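Local coordinates for protein oxidoreductase, Gfo/Idh/MocA family (Pseudomonas syringae pv. tomato, PDB 3DTY) that probably acts as a nucleotide-dependent oxidoreductase of the Gfo/Idh/MocA family and binds magnesium, at residues I151-E156 against G310-N315. Residues are numbered along the deposited sequence; the frame is centred on the assembly and turned at random.
Sequences IEQARE and GYLHPN
Glu156 and Gln153, one turn apart on helix 149-159, hold the loop segment 310-315 at two points. The carboxylate of Glu156 lies flat over the imidazole of His313: the two planes are 16° apart, and Glu156 CD sits over the centre of the ring at 3.5 Å above its plane. The aliphatic part of the same side chain shares this face, with Glu156 CG placed 3.9 Å from the ring centroid in a CH-pi contact. A bend at chi2 (-68°) folds the carboxylate back across the ring. Glu156 OE2 then accepts a hydrogen bond of 2.9 Å from Asn315 ND2, which comes from above the carboxylate plane while the acceptor stays in the plane of the amide.

Gln153 meets the segment at Leu312 and the backbone of His313. Its CG is anti to the backbone N, and a bend at chi2 (58°) then turns Gln153 OE1 toward His313 N, which donates a nearly straight bond of 2.9 Å. The amide nitrogen NE2 is used as well, donating to a water. Leu312 CD2 packs 3.4 Å from Gln153 CD, and Leu305 of strand 302-306 also touches this glutamine.

The His313 ring is positioned from within its own segment. Asn315 N donates to His313 ND1 in the ring plane at 3.0 Å, and Pro314 CD lies against the face opposite Glu156. Glu152 turns its carboxylate to a salt bridge with Arg360, tying the helix to the C-terminal part of the chain.

Far from the magnesium site, the contact joins helix 149-159 to the C-terminal alpha/beta domain's loop between edge strand 302-306 of the mixed sheet and helix 330-349. Because His313 ND1 accepts a backbone N-H, a neutral imidazole would carry its proton on NE2; the nearby carboxylate would favour a positive ring, but the bond to ND1 argues against one.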
# COMPACT_ATOMS: atom_id res chain seq x y z
N ILE A 151 9.64 17.20 2.25
CA ILE A 151 9.30 18.00 3.42
C ILE A 151 9.20 19.46 2.96
O ILE A 151 8.32 20.20 3.41
CB ILE A 151 10.38 17.89 4.54
CG1 ILE A 151 10.54 16.44 4.99
CG2 ILE A 151 9.98 18.77 5.73
CD1 ILE A 151 9.26 15.79 5.51
N GLU A 152 10.09 19.86 2.06
CA GLU A 152 10.08 21.23 1.53
C GLU A 152 8.85 21.43 0.66
O GLU A 152 8.25 22.51 0.64
CB GLU A 152 11.32 21.53 0.68
CG GLU A 152 12.61 21.76 1.44
CD GLU A 152 12.52 22.90 2.45
OE1 GLU A 152 11.75 23.86 2.21
OE2 GLU A 152 13.23 22.83 3.48
N GLN A 153 8.47 20.39 -0.08
CA GLN A 153 7.30 20.47 -0.95
C GLN A 153 6.07 20.78 -0.11
O GLN A 153 5.28 21.64 -0.45
CB GLN A 153 7.11 19.15 -1.70
CG GLN A 153 5.88 19.14 -2.62
CD GLN A 153 5.91 20.23 -3.68
OE1 GLN A 153 6.97 20.75 -4.03
NE2 GLN A 153 4.74 20.56 -4.21
N ALA A 154 5.93 20.06 1.00
CA ALA A 154 4.81 20.25 1.92
C ALA A 154 4.81 21.69 2.45
O ALA A 154 3.76 22.33 2.52
CB ALA A 154 4.92 19.26 3.07
N ARG A 155 5.98 22.19 2.83
CA ARG A 155 6.09 23.55 3.35
C ARG A 155 5.56 24.54 2.32
O ARG A 155 4.75 25.42 2.65
CB ARG A 155 7.55 23.89 3.66
CG ARG A 155 7.79 25.33 4.15
CD ARG A 155 9.28 25.55 4.40
NE ARG A 155 9.62 26.96 4.62
CZ ARG A 155 9.99 27.47 5.79
NH1 ARG A 155 10.08 26.71 6.88
NH2 ARG A 155 10.29 28.76 5.87
N GLU A 156 6.00 24.37 1.07
CA GLU A 156 5.58 25.23 -0.03
C GLU A 156 4.08 25.14 -0.28
O GLU A 156 3.41 26.16 -0.47
CB GLU A 156 6.33 24.86 -1.31
CG GLU A 156 7.80 25.28 -1.33
CD GLU A 156 7.97 26.80 -1.39
OE1 GLU A 156 7.02 27.48 -1.80
OE2 GLU A 156 9.06 27.30 -1.05
N GLY A 310 8.61 17.20 -12.02
CA GLY A 310 8.49 18.57 -12.47
C GLY A 310 7.36 19.42 -11.90
O GLY A 310 7.40 20.64 -11.99
N TYR A 311 6.35 18.78 -11.32
CA TYR A 311 5.26 19.54 -10.75
C TYR A 311 5.59 20.03 -9.34
O TYR A 311 4.79 20.71 -8.71
CB TYR A 311 3.97 18.70 -10.75
CG TYR A 311 4.11 17.32 -10.13
CD1 TYR A 311 4.38 17.16 -8.78
CD2 TYR A 311 3.97 16.16 -10.92
CE1 TYR A 311 4.49 15.90 -8.20
CE2 TYR A 311 4.08 14.89 -10.34
CZ TYR A 311 4.34 14.77 -8.98
OH TYR A 311 4.45 13.53 -8.39
N LEU A 312 6.78 19.68 -8.84
CA LEU A 312 7.20 20.10 -7.50
C LEU A 312 7.78 21.52 -7.54
O LEU A 312 8.17 22.01 -8.60
CB LEU A 312 8.27 19.16 -6.94
CG LEU A 312 7.90 17.70 -6.69
CD1 LEU A 312 9.13 16.95 -6.22
CD2 LEU A 312 6.78 17.62 -5.66
N HIS A 313 7.83 22.17 -6.38
CA HIS A 313 8.40 23.51 -6.30
C HIS A 313 9.92 23.39 -6.44
O HIS A 313 10.52 22.39 -6.01
CB HIS A 313 8.04 24.15 -4.95
CG HIS A 313 8.38 25.61 -4.86
ND1 HIS A 313 9.67 26.07 -4.73
CD2 HIS A 313 7.59 26.71 -4.90
CE1 HIS A 313 9.67 27.39 -4.70
NE2 HIS A 313 8.42 27.81 -4.80
N PRO A 314 10.57 24.38 -7.06
CA PRO A 314 12.03 24.35 -7.23
C PRO A 314 12.80 24.11 -5.94
O PRO A 314 13.83 23.43 -5.94
CB PRO A 314 12.33 25.72 -7.85
CG PRO A 314 11.11 25.97 -8.68
CD PRO A 314 9.97 25.53 -7.78
N ASN A 315 12.32 24.67 -4.83
CA ASN A 315 13.00 24.47 -3.55
C ASN A 315 12.95 23.02 -3.11
O ASN A 315 13.74 22.60 -2.26
CB ASN A 315 12.39 25.34 -2.45
CG ASN A 315 12.65 26.81 -2.67
OD1 ASN A 315 13.72 27.21 -3.13
ND2 ASN A 315 11.67 27.64 -2.32
O HOH W 1 4.41 22.16 -6.68